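Local atomic coordinates of glycoside Hydrolase (Bacteroides uniformis, PDB entry 5T9X), a protein that probably hydrolyses agarose as a family 16 glycoside hydrolase, taking part in an agarose-degrading pathway acquired by a human gut bacterium. Residues Q72-N77 with K90-Y95; V164-K169 with D332-Y337; F251-V256 with Y267-M272. One frame throughout, in Å; residues are numbered along the deposited sequence.

Interaction 1 (Q72-N77 with K90-Y95); sequences QSDDFN and KKWTDY. With NA (sodium ion), chain D.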
loop_
_atom_site.group_PDB
_atom_site.type_symbol
_atom_site.label_atom_id
_atom_site.label_comp_id
_atom_site.label_asym_id
_atom_site.label_seq_id
_atom_site.Cartn_x
_atom_site.Cartn_y
_atom_site.Cartn_z
ATOM N N GLN A 72 15.671 7.341 0.521
ATOM C CA GLN A 72 14.195 7.459 0.476
ATOM C C GLN A 72 13.494 6.911 1.735
ATOM O O GLN A 72 12.378 7.329 2.018
ATOM C CB GLN A 72 13.628 6.763 -0.763
ATOM C CG GLN A 72 12.119 6.768 -0.884
ATOM C CD GLN A 72 11.597 8.158 -1.092
ATOM O OE1 GLN A 72 11.906 8.780 -2.101
ATOM N NE2 GLN A 72 10.800 8.663 -0.149
ATOM N N SER A 73 14.138 5.975 2.460
ATOM C CA SER A 73 13.640 5.460 3.728
ATOM C C SER A 73 13.294 6.600 4.693
ATOM O O SER A 73 13.972 7.625 4.690
ATOM C CB SER A 73 14.700 4.589 4.383
ATOM O OG SER A 73 15.201 3.639 3.490
ATOM N N ASP A 74 12.250 6.435 5.500
ATOM C CA ASP A 74 11.821 7.487 6.418
ATOM C C ASP A 74 11.280 6.880 7.693
ATOM O O ASP A 74 10.379 6.046 7.636
ATOM C CB ASP A 74 10.759 8.402 5.770
ATOM C CG ASP A 74 10.704 9.823 6.409
ATOM O OD1 ASP A 74 11.132 10.001 7.579
ATOM O OD2 ASP A 74 10.224 10.779 5.745
ATOM N N ASP A 75 11.823 7.309 8.832
ATOM C CA ASP A 75 11.283 6.942 10.141
ATOM C C ASP A 75 10.155 7.873 10.647
ATOM O O ASP A 75 9.547 7.628 11.711
ATOM C CB ASP A 75 12.407 6.797 11.177
ATOM C CG ASP A 75 13.113 8.115 11.521
ATOM O OD1 ASP A 75 12.580 9.224 11.281
ATOM O OD2 ASP A 75 14.220 8.029 12.088
ATOM N N PHE A 76 9.891 8.940 9.902
ATOM C CA PHE A 76 8.799 9.859 10.182
ATOM C C PHE A 76 8.814 10.483 11.587
ATOM O O PHE A 76 7.758 10.809 12.104
ATOM C CB PHE A 76 7.461 9.164 9.933
ATOM C CG PHE A 76 7.244 8.747 8.511
ATOM C CD1 PHE A 76 7.114 9.708 7.498
ATOM C CD2 PHE A 76 7.070 7.420 8.180
ATOM C CE1 PHE A 76 6.869 9.331 6.189
ATOM C CE2 PHE A 76 6.831 7.043 6.868
ATOM C CZ PHE A 76 6.749 7.995 5.873
ATOM N N ASN A 77 9.991 10.662 12.194
ATOM C CA ASN A 77 10.092 11.243 13.548
ATOM C C ASN A 77 10.379 12.749 13.436
ATOM O O ASN A 77 11.495 13.227 13.673
ATOM C CB ASN A 77 11.126 10.487 14.424
ATOM C CG ASN A 77 10.736 8.999 14.685
ATOM O OD1 ASN A 77 9.569 8.577 14.546
ATOM N ND2 ASN A 77 11.727 8.199 15.077
ATOM N N LYS A 90 11.092 16.801 1.869
ATOM C CA LYS A 90 12.399 16.353 1.387
ATOM C C LYS A 90 12.359 14.983 0.732
ATOM O O LYS A 90 13.302 14.635 0.004
ATOM C CB LYS A 90 13.430 16.319 2.512
ATOM C CG LYS A 90 13.757 17.671 3.122
ATOM C CD LYS A 90 14.407 17.485 4.485
ATOM C CE LYS A 90 14.871 18.814 5.061
ATOM N NZ LYS A 90 15.365 18.640 6.454
ATOM N N LYS A 91 11.317 14.193 1.021
ATOM C CA LYS A 91 11.203 12.829 0.484
ATOM C C LYS A 91 9.873 12.437 -0.137
ATOM O O LYS A 91 9.789 11.378 -0.741
ATOM C CB LYS A 91 11.553 11.821 1.592
ATOM C CG LYS A 91 12.992 11.929 2.039
ATOM C CD LYS A 91 13.226 11.170 3.320
ATOM C CE LYS A 91 14.658 11.350 3.774
ATOM N NZ LYS A 91 14.967 10.242 4.688
ATOM N N TRP A 92 8.849 13.265 0.017
ATOM C CA TRP A 92 7.474 12.866 -0.251
ATOM C C TRP A 92 6.690 14.020 -0.824
ATOM O O TRP A 92 7.030 15.165 -0.572
ATOM C CB TRP A 92 6.791 12.411 1.037
ATOM C CG TRP A 92 7.504 11.326 1.791
ATOM C CD1 TRP A 92 8.225 11.471 2.933
ATOM C CD2 TRP A 92 7.555 9.934 1.466
ATOM N NE1 TRP A 92 8.727 10.269 3.338
ATOM C CE2 TRP A 92 8.321 9.301 2.464
ATOM C CE3 TRP A 92 7.016 9.157 0.438
ATOM C CZ2 TRP A 92 8.581 7.919 2.459
ATOM C CZ3 TRP A 92 7.278 7.779 0.426
ATOM C CH2 TRP A 92 8.048 7.175 1.437
ATOM N N THR A 93 5.672 13.726 -1.626
ATOM C CA THR A 93 4.619 14.689 -1.936
ATOM C C THR A 93 3.313 14.168 -1.350
ATOM O O THR A 93 3.149 12.959 -1.191
ATOM C CB THR A 93 4.432 14.888 -3.445
ATOM O OG1 THR A 93 3.942 13.679 -4.042
ATOM C CG2 THR A 93 5.728 15.333 -4.106
ATOM N N ASP A 94 2.387 15.077 -1.034
ATOM C CA ASP A 94 1.090 14.712 -0.401
ATOM C C ASP A 94 -0.065 14.518 -1.412
ATOM O O ASP A 94 -1.220 14.879 -1.143
ATOM C CB ASP A 94 0.703 15.724 0.727
ATOM C CG ASP A 94 0.768 17.192 0.277
ATOM O OD1 ASP A 94 1.045 17.441 -0.920
ATOM O OD2 ASP A 94 0.584 18.097 1.133
ATOM N N TYR A 95 0.256 13.936 -2.566
ATOM C CA TYR A 95 -0.747 13.547 -3.553
ATOM C C TYR A 95 -0.264 12.313 -4.292
ATOM O O TYR A 95 0.808 11.814 -4.013
ATOM C CB TYR A 95 -1.042 14.705 -4.524
ATOM C CG TYR A 95 -2.473 14.735 -5.010
ATOM C CD1 TYR A 95 -3.505 15.099 -4.166
ATOM C CD2 TYR A 95 -2.801 14.373 -6.316
ATOM C CE1 TYR A 95 -4.829 15.114 -4.609
ATOM C CE2 TYR A 95 -4.114 14.391 -6.773
ATOM C CZ TYR A 95 -5.126 14.773 -5.921
ATOM O OH TYR A 95 -6.432 14.782 -6.358
HETATM NA NA NA D . 8.484 6.441 13.431
HETATM O O HOH W 1 13.704 11.104 6.987
#
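Gln72 and Trp92 meet where the loop following strand 65-69 folds over strand 92-93, tying together the two sheets of the beta-sandwich expected of family 16 glycoside hydrolases. NE2 of the Gln72 amide stands over one face of the Trp92 indole, the amide plane steeply inclined to the ring; CG is anti to the backbone N (chi1 177°) and the chain bends at chi2, so that NE2 gives Lys91 O a nearly straight hydrogen bond (3.0 Å, 171°). An amide suits this buried place because it serves both ways: OE1 is hydrogen-bonded to Thr156. Next along the loop, Ser73 O receives Lys91 NZ at 2.8 Å, an approach that needs the long, extended chain of a lysine, while Ser73 OG pairs with Gln70 O. Asp74 divides its carboxylate. OD2 offers its anti lone pair to Trp92 NE1 (2.9 Å), with the carboxylate only 12° from the ring plane, and is also bonded to the hydroxyl of Tyr78. OD1 accepts from Phe76 N at 2.8 Å, closing an Asx turn that fixes the backbone. Asp75 OD1 makes a second Asx turn by accepting from Asn77 N. The backbone O of Asp75 coordinates the sodium ion. Phe76 then lays its ring near the indole, slid so far that the two scarcely overlap; CZ lies 3.9 Å from Trp92 CZ2. A leucine in place of Trp92 would probably leave Asp74 OD2 without its indole donor and open a gap beneath Gln72 NE2 and beside Phe76. Asn77 supplies the loop's other metal ligand, OD1, 2.6 Å from the sodium ion.

Interaction 2 (V164-K169 with D332-Y337); sequences VEAYAK and DWIRIY. With NA (sodium ion), chain D.
Glu165 and Arg335 sit opposite each other as a hydrogen-bonded antiparallel pair, and their side chains run alongside in the same direction. Glu165 CB lies 4.1 Å from Arg335 CG, aliphatic against aliphatic. From there a chi1 of -162° swings CG away from the backbone N, and the extended chain beyond it brings CD up to the edge of the guanidinium. At the tip, OE1 does most of the work: it accepts from Arg335 NH2 at 2.7 Å and from Arg335 NE at 2.9 Å, both donors arriving from the same face of the carboxylate, whose plane is turned 32° from the guanidinium. The same oxygen rests at the edge of the Trp333 ring, 3.4 Å from CH2, while OE2 is hydrogen-bonded to Tyr163. This buried salt bridge belongs to strands 162-169 and 329-341, antiparallel neighbours in one sheet of the beta-sandwich, and the regular pairing is interrupted by a classic beta bulge where Asp332 and Trp333 both face Tyr167. On the salt-bridge face, Tyr167 CB sits squarely over the indole, 3.4 Å from the centroid of the Trp333 six-membered ring, a CH-pi contact for which the broad flat tryptophan is well suited. The Tyr167 ring is nearly parallel to the indole but slid aside, with little overlap; Asp332 OD2 lies at its edge, 3.4 Å from Tyr167 CD2. Val164, Ala166, Ile334 and Ile336 give the other face its apolar character. Asp332 turns its second carboxylate oxygen to the metal: OD1 is 2.2 Å and the backbone O 2.4 Å from the sodium ion.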
loop_
_atom_site.group_PDB
_atom_site.type_symbol
_atom_site.label_atom_id
_atom_site.label_comp_id
_atom_site.label_asym_id
_atom_site.label_seq_id
_atom_site.Cartn_x
_atom_site.Cartn_y
_atom_site.Cartn_z
ATOM N N VAL A 164 11.689 -3.421 0.257
ATOM C CA VAL A 164 10.898 -2.278 0.782
ATOM C C VAL A 164 9.997 -2.830 1.866
ATOM O O VAL A 164 9.282 -3.810 1.614
ATOM C CB VAL A 164 10.033 -1.629 -0.304
ATOM C CG1 VAL A 164 9.255 -0.434 0.254
ATOM C CG2 VAL A 164 10.877 -1.224 -1.515
ATOM N N GLU A 165 10.055 -2.248 3.068
ATOM C CA GLU A 165 9.323 -2.772 4.236
ATOM C C GLU A 165 8.650 -1.623 4.931
ATOM O O GLU A 165 9.312 -0.648 5.214
ATOM C CB GLU A 165 10.265 -3.512 5.207
ATOM C CG GLU A 165 9.594 -4.455 6.209
ATOM C CD GLU A 165 10.588 -5.176 7.145
ATOM O OE1 GLU A 165 11.191 -4.469 7.984
ATOM O OE2 GLU A 165 10.760 -6.426 7.104
ATOM N N ALA A 166 7.346 -1.726 5.200
ATOM C CA ALA A 166 6.673 -0.764 6.059
ATOM C C ALA A 166 6.315 -1.403 7.388
ATOM O O ALA A 166 6.143 -2.603 7.474
ATOM C CB ALA A 166 5.439 -0.201 5.393
ATOM N N TYR A 167 6.282 -0.565 8.421
ATOM C CA TYR A 167 5.807 -0.913 9.754
ATOM C C TYR A 167 4.564 -0.046 9.954
ATOM O O TYR A 167 4.653 1.206 10.025
ATOM C CB TYR A 167 6.874 -0.575 10.805
ATOM C CG TYR A 167 6.670 -1.166 12.182
ATOM C CD1 TYR A 167 6.375 -2.511 12.333
ATOM C CD2 TYR A 167 6.862 -0.403 13.339
ATOM C CE1 TYR A 167 6.236 -3.082 13.582
ATOM C CE2 TYR A 167 6.712 -0.965 14.606
ATOM C CZ TYR A 167 6.409 -2.317 14.716
ATOM O OH TYR A 167 6.238 -2.954 15.925
ATOM N N ALA A 168 3.411 -0.707 9.984
ATOM C CA ALA A 168 2.152 -0.018 9.800
ATOM C C ALA A 168 1.036 -0.637 10.598
ATOM O O ALA A 168 1.012 -1.855 10.864
ATOM C CB ALA A 168 1.792 -0.062 8.341
ATOM N N LYS A 169 0.082 0.208 10.932
ATOM C CA LYS A 169 -1.108 -0.211 11.636
ATOM C C LYS A 169 -2.314 0.058 10.743
ATOM O O LYS A 169 -2.744 1.203 10.572
ATOM C CB LYS A 169 -1.222 0.537 12.956
ATOM C CG LYS A 169 -2.363 0.090 13.838
ATOM C CD LYS A 169 -2.209 0.758 15.196
ATOM C CE LYS A 169 -2.923 0.030 16.313
ATOM N NZ LYS A 169 -4.382 0.197 16.114
ATOM N N ASP A 332 4.646 3.981 10.832
ATOM C CA ASP A 332 5.658 4.377 11.804
ATOM C C ASP A 332 6.953 4.585 11.073
ATOM O O ASP A 332 7.697 5.510 11.367
ATOM C CB ASP A 332 5.795 3.253 12.843
ATOM C CG ASP A 332 6.745 3.580 13.996
ATOM O OD1 ASP A 332 7.326 4.704 14.095
ATOM O OD2 ASP A 332 6.929 2.644 14.806
ATOM N N TRP A 333 7.242 3.688 10.152
ATOM C CA TRP A 333 8.369 3.862 9.266
ATOM C C TRP A 333 8.257 3.031 8.001
ATOM O O TRP A 333 7.473 2.045 7.912
ATOM C CB TRP A 333 9.692 3.521 9.977
ATOM C CG TRP A 333 9.799 2.233 10.755
ATOM C CD1 TRP A 333 9.794 2.127 12.088
ATOM C CD2 TRP A 333 10.018 0.902 10.253
ATOM N NE1 TRP A 333 9.968 0.826 12.477
ATOM C CE2 TRP A 333 10.110 0.051 11.364
ATOM C CE3 TRP A 333 10.130 0.345 8.974
ATOM C CZ2 TRP A 333 10.308 -1.313 11.248
ATOM C CZ3 TRP A 333 10.330 -1.016 8.855
ATOM C CH2 TRP A 333 10.416 -1.832 9.987
ATOM N N ILE A 334 9.098 3.419 7.049
ATOM C CA ILE A 334 9.268 2.687 5.810
ATOM C C ILE A 334 10.744 2.714 5.437
ATOM O O ILE A 334 11.347 3.784 5.368
ATOM C CB ILE A 334 8.350 3.235 4.692
ATOM C CG1 ILE A 334 8.443 2.358 3.460
ATOM C CG2 ILE A 334 8.676 4.682 4.320
ATOM C CD1 ILE A 334 7.371 2.705 2.444
ATOM N N ARG A 335 11.314 1.527 5.222
ATOM C CA ARG A 335 12.740 1.377 4.968
ATOM C C ARG A 335 12.988 0.602 3.696
ATOM O O ARG A 335 12.205 -0.260 3.350
ATOM C CB ARG A 335 13.412 0.708 6.164
ATOM C CG ARG A 335 13.080 -0.746 6.386
ATOM C CD ARG A 335 13.771 -1.227 7.636
ATOM N NE ARG A 335 13.435 -2.609 7.956
ATOM C CZ ARG A 335 14.146 -3.417 8.745
ATOM N NH1 ARG A 335 15.305 -3.019 9.273
ATOM N NH2 ARG A 335 13.707 -4.657 9.006
ATOM N N ILE A 336 14.105 0.908 3.034
ATOM C CA ILE A 336 14.424 0.461 1.679
ATOM C C ILE A 336 15.901 0.124 1.632
ATOM O O ILE A 336 16.725 0.958 2.006
ATOM C CB ILE A 336 14.165 1.594 0.679
ATOM C CG1 ILE A 336 12.753 2.149 0.847
ATOM C CG2 ILE A 336 14.344 1.134 -0.753
ATOM C CD1 ILE A 336 12.438 3.253 -0.124
ATOM N N TYR A 337 16.242 -1.086 1.180
ATOM C CA TYR A 337 17.622 -1.549 1.075
ATOM C C TYR A 337 17.850 -2.119 -0.309
ATOM O O TYR A 337 16.955 -2.761 -0.890
ATOM C CB TYR A 337 17.963 -2.665 2.087
ATOM C CG TYR A 337 17.804 -2.311 3.557
ATOM C CD1 TYR A 337 18.902 -1.895 4.341
ATOM C CD2 TYR A 337 16.556 -2.402 4.184
ATOM C CE1 TYR A 337 18.752 -1.574 5.693
ATOM C CE2 TYR A 337 16.404 -2.079 5.515
ATOM C CZ TYR A 337 17.500 -1.670 6.256
ATOM O OH TYR A 337 17.320 -1.357 7.558
HETATM NA NA NA D . 8.484 6.441 13.431
#

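Interaction 3 (F251-V256 with Y267-M272); sequences FHRVGV and YVDGKM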
loop_
_atom_site.group_PDB
_atom_site.type_symbol
_atom_site.label_atom_id
_atom_site.label_comp_id
_atom_site.label_asym_id
_atom_site.label_seq_id
_atom_site.Cartn_x
_atom_site.Cartn_y
_atom_site.Cartn_z
ATOM N N PHE A 251 0.862 -2.620 15.086
ATOM C CA PHE A 251 1.869 -2.398 14.055
ATOM C C PHE A 251 2.451 -3.735 13.603
ATOM O O PHE A 251 2.672 -4.631 14.413
ATOM C CB PHE A 251 2.966 -1.431 14.525
ATOM C CG PHE A 251 2.495 -0.009 14.619
ATOM C CD1 PHE A 251 2.594 0.845 13.517
ATOM C CD2 PHE A 251 1.881 0.461 15.784
ATOM C CE1 PHE A 251 2.133 2.162 13.579
ATOM C CE2 PHE A 251 1.397 1.766 15.863
ATOM C CZ PHE A 251 1.538 2.629 14.756
ATOM N N HIS A 252 2.603 -3.892 12.284
ATOM C CA HIS A 252 3.241 -5.085 11.694
ATOM C C HIS A 252 4.183 -4.648 10.589
ATOM O O HIS A 252 3.929 -3.645 9.915
ATOM C CB HIS A 252 2.199 -6.060 11.144
ATOM C CG HIS A 252 1.403 -6.729 12.200
ATOM N ND1 HIS A 252 1.804 -7.903 12.802
ATOM C CD2 HIS A 252 0.229 -6.386 12.782
ATOM C CE1 HIS A 252 0.908 -8.268 13.701
ATOM N NE2 HIS A 252 -0.058 -7.365 13.708
ATOM N N ARG A 253 5.276 -5.387 10.444
ATOM C CA ARG A 253 6.149 -5.259 9.308
ATOM C C ARG A 253 5.593 -6.079 8.141
ATOM O O ARG A 253 5.342 -7.268 8.281
ATOM C CB ARG A 253 7.532 -5.793 9.636
ATOM C CG ARG A 253 8.398 -4.938 10.556
ATOM C CD ARG A 253 9.646 -5.752 10.884
ATOM N NE ARG A 253 9.308 -6.793 11.840
ATOM C CZ ARG A 253 9.950 -7.942 12.027
ATOM N NH1 ARG A 253 10.990 -8.293 11.299
ATOM N NH2 ARG A 253 9.509 -8.759 12.975
ATOM N N VAL A 254 5.409 -5.439 6.995
ATOM C CA VAL A 254 5.189 -6.124 5.733
ATOM C C VAL A 254 6.149 -5.550 4.703
ATOM O O VAL A 254 6.189 -4.340 4.497
ATOM C CB VAL A 254 3.771 -5.910 5.190
ATOM C CG1 VAL A 254 3.516 -6.864 4.012
ATOM C CG2 VAL A 254 2.755 -6.077 6.309
ATOM N N GLY A 255 6.915 -6.415 4.054
ATOM C CA GLY A 255 7.823 -5.998 2.989
ATOM C C GLY A 255 7.861 -6.942 1.799
ATOM O O GLY A 255 7.344 -8.073 1.856
ATOM N N VAL A 256 8.495 -6.464 0.725
ATOM C CA VAL A 256 8.720 -7.268 -0.448
ATOM C C VAL A 256 10.174 -7.150 -0.881
ATOM O O VAL A 256 10.760 -6.062 -0.863
ATOM C CB VAL A 256 7.730 -6.933 -1.613
ATOM C CG1 VAL A 256 7.932 -5.532 -2.154
ATOM C CG2 VAL A 256 7.874 -7.932 -2.730
ATOM N N TYR A 267 7.337 -10.662 2.894
ATOM C CA TYR A 267 7.729 -10.928 4.279
ATOM C C TYR A 267 6.774 -10.248 5.246
ATOM O O TYR A 267 6.540 -9.064 5.163
ATOM C CB TYR A 267 9.168 -10.476 4.536
ATOM C CG TYR A 267 10.184 -11.295 3.777
ATOM C CD1 TYR A 267 10.837 -12.359 4.388
ATOM C CD2 TYR A 267 10.490 -11.005 2.442
ATOM C CE1 TYR A 267 11.790 -13.119 3.697
ATOM C CE2 TYR A 267 11.420 -11.758 1.734
ATOM C CZ TYR A 267 12.062 -12.828 2.372
ATOM O OH TYR A 267 12.977 -13.604 1.694
ATOM N N VAL A 268 6.201 -11.014 6.161
ATOM C CA VAL A 268 5.312 -10.464 7.191
ATOM C C VAL A 268 5.960 -10.771 8.534
ATOM O O VAL A 268 6.276 -11.941 8.841
ATOM C CB VAL A 268 3.908 -11.051 7.107
ATOM C CG1 VAL A 268 3.046 -10.570 8.261
ATOM C CG2 VAL A 268 3.276 -10.654 5.786
ATOM N N ASP A 269 6.211 -9.699 9.289
ATOM C CA ASP A 269 6.940 -9.756 10.552
ATOM C C ASP A 269 8.197 -10.628 10.436
ATOM O O ASP A 269 8.417 -11.494 11.249
ATOM C CB ASP A 269 6.007 -10.204 11.685
ATOM C CG ASP A 269 4.868 -9.182 11.976
ATOM O OD1 ASP A 269 5.071 -7.922 11.928
ATOM O OD2 ASP A 269 3.734 -9.647 12.287
ATOM N N GLY A 270 9.002 -10.393 9.397
ATOM C CA GLY A 270 10.286 -11.060 9.211
ATOM C C GLY A 270 10.254 -12.485 8.662
ATOM O O GLY A 270 11.301 -13.092 8.476
ATOM N N LYS A 271 9.064 -13.018 8.389
ATOM C CA LYS A 271 8.916 -14.383 7.928
ATOM C C LYS A 271 8.512 -14.329 6.452
ATOM O O LYS A 271 7.657 -13.530 6.049
ATOM C CB LYS A 271 7.866 -15.107 8.756
ATOM C CG LYS A 271 7.974 -16.623 8.671
ATOM C CD LYS A 271 6.615 -17.346 8.552
ATOM C CE LYS A 271 6.785 -18.839 8.237
ATOM N NZ LYS A 271 5.612 -19.400 7.504
ATOM N N MET A 272 9.136 -15.174 5.650
ATOM C CA MET A 272 8.819 -15.248 4.239
ATOM C C MET A 272 7.520 -16.056 4.078
ATOM O O MET A 272 7.508 -17.254 4.352
ATOM C CB MET A 272 10.034 -15.812 3.508
ATOM C CG MET A 272 9.866 -16.585 2.227
ATOM S SD MET A 272 8.828 -15.950 0.897
ATOM C CE MET A 272 8.168 -17.571 0.463
HETATM O O HOH W 2 6.930 -7.045 13.459
#
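His252 presents the edge of its ring to the carboxylate of Asp269, the two planes turned 37° from each other. ND1 donates to the syn lone pair of OD2 over 2.7 Å, at an N-H...O angle of 162°, while OD1 takes the backbone N of Arg253 at 2.9 Å. A short acidic side chain fits here because its two oxygens can hold two successive residues of the facing strand. Arg253 is oriented differently: its chain bends at chi3 (-75°) and lays one face of the guanidinium over the peptide joining Asp269 to Gly270, with NH1 3.5 Å from Gly270 N, a face-on packing contact without a hydrogen bond. The positive charge and the Asp269 carboxylate are instead linked by a water, which accepts from Arg253 NE at 2.9 Å and donates to Asp269 OD1 at 2.6 Å. Asp269 and Gly270 form the corners of a type I' turn between Val268 and Lys271; both have positive phi, tolerated by aspartate at the first corner and favouring glycine at the second, where a CB would run into Arg253 NH1. Val254 and Val268, a non-hydrogen-bonded pair, project from the same face of the sheet, Val254 CG1 4.2 Å from Val268 CG2. Gly255 and Tyr267 exchange a pair of backbone hydrogen bonds. Strand 252-260 thus pairs with 263-268 as a beta hairpin, strand 271-277 follows beyond the turn, strand 162-169 flanks 252-260 on its other edge, and Val254 packs against Ile192 and Ile193 of strand 188-195 in the other sheet.

Interactions 2 and 3 lie in one antiparallel sheet, centres about 9 Å apart, with strands 162-169 and 252-260 as neighbours; backbone bonds such as Ala166 N to Val254 O (2.9 Å) make them continuous. Interaction 1, its centre about 11 Å from that of interaction 2, connects strand 329-341 of this sheet, through loop 72-77, to strand 92-93 of the other; Asp74 N approaches Ile334 O at 2.8 Å. Interactions 1 and 3, about 20 Å apart between centres, do not touch. Along the chain interaction 1 is complete first, and interaction 3 falls between the two strands of interaction 2. Interactions 1 and 2 share the sodium site, completed by Glu51 and Gly118, so the ion joins loop 72-77 to strand 329-341.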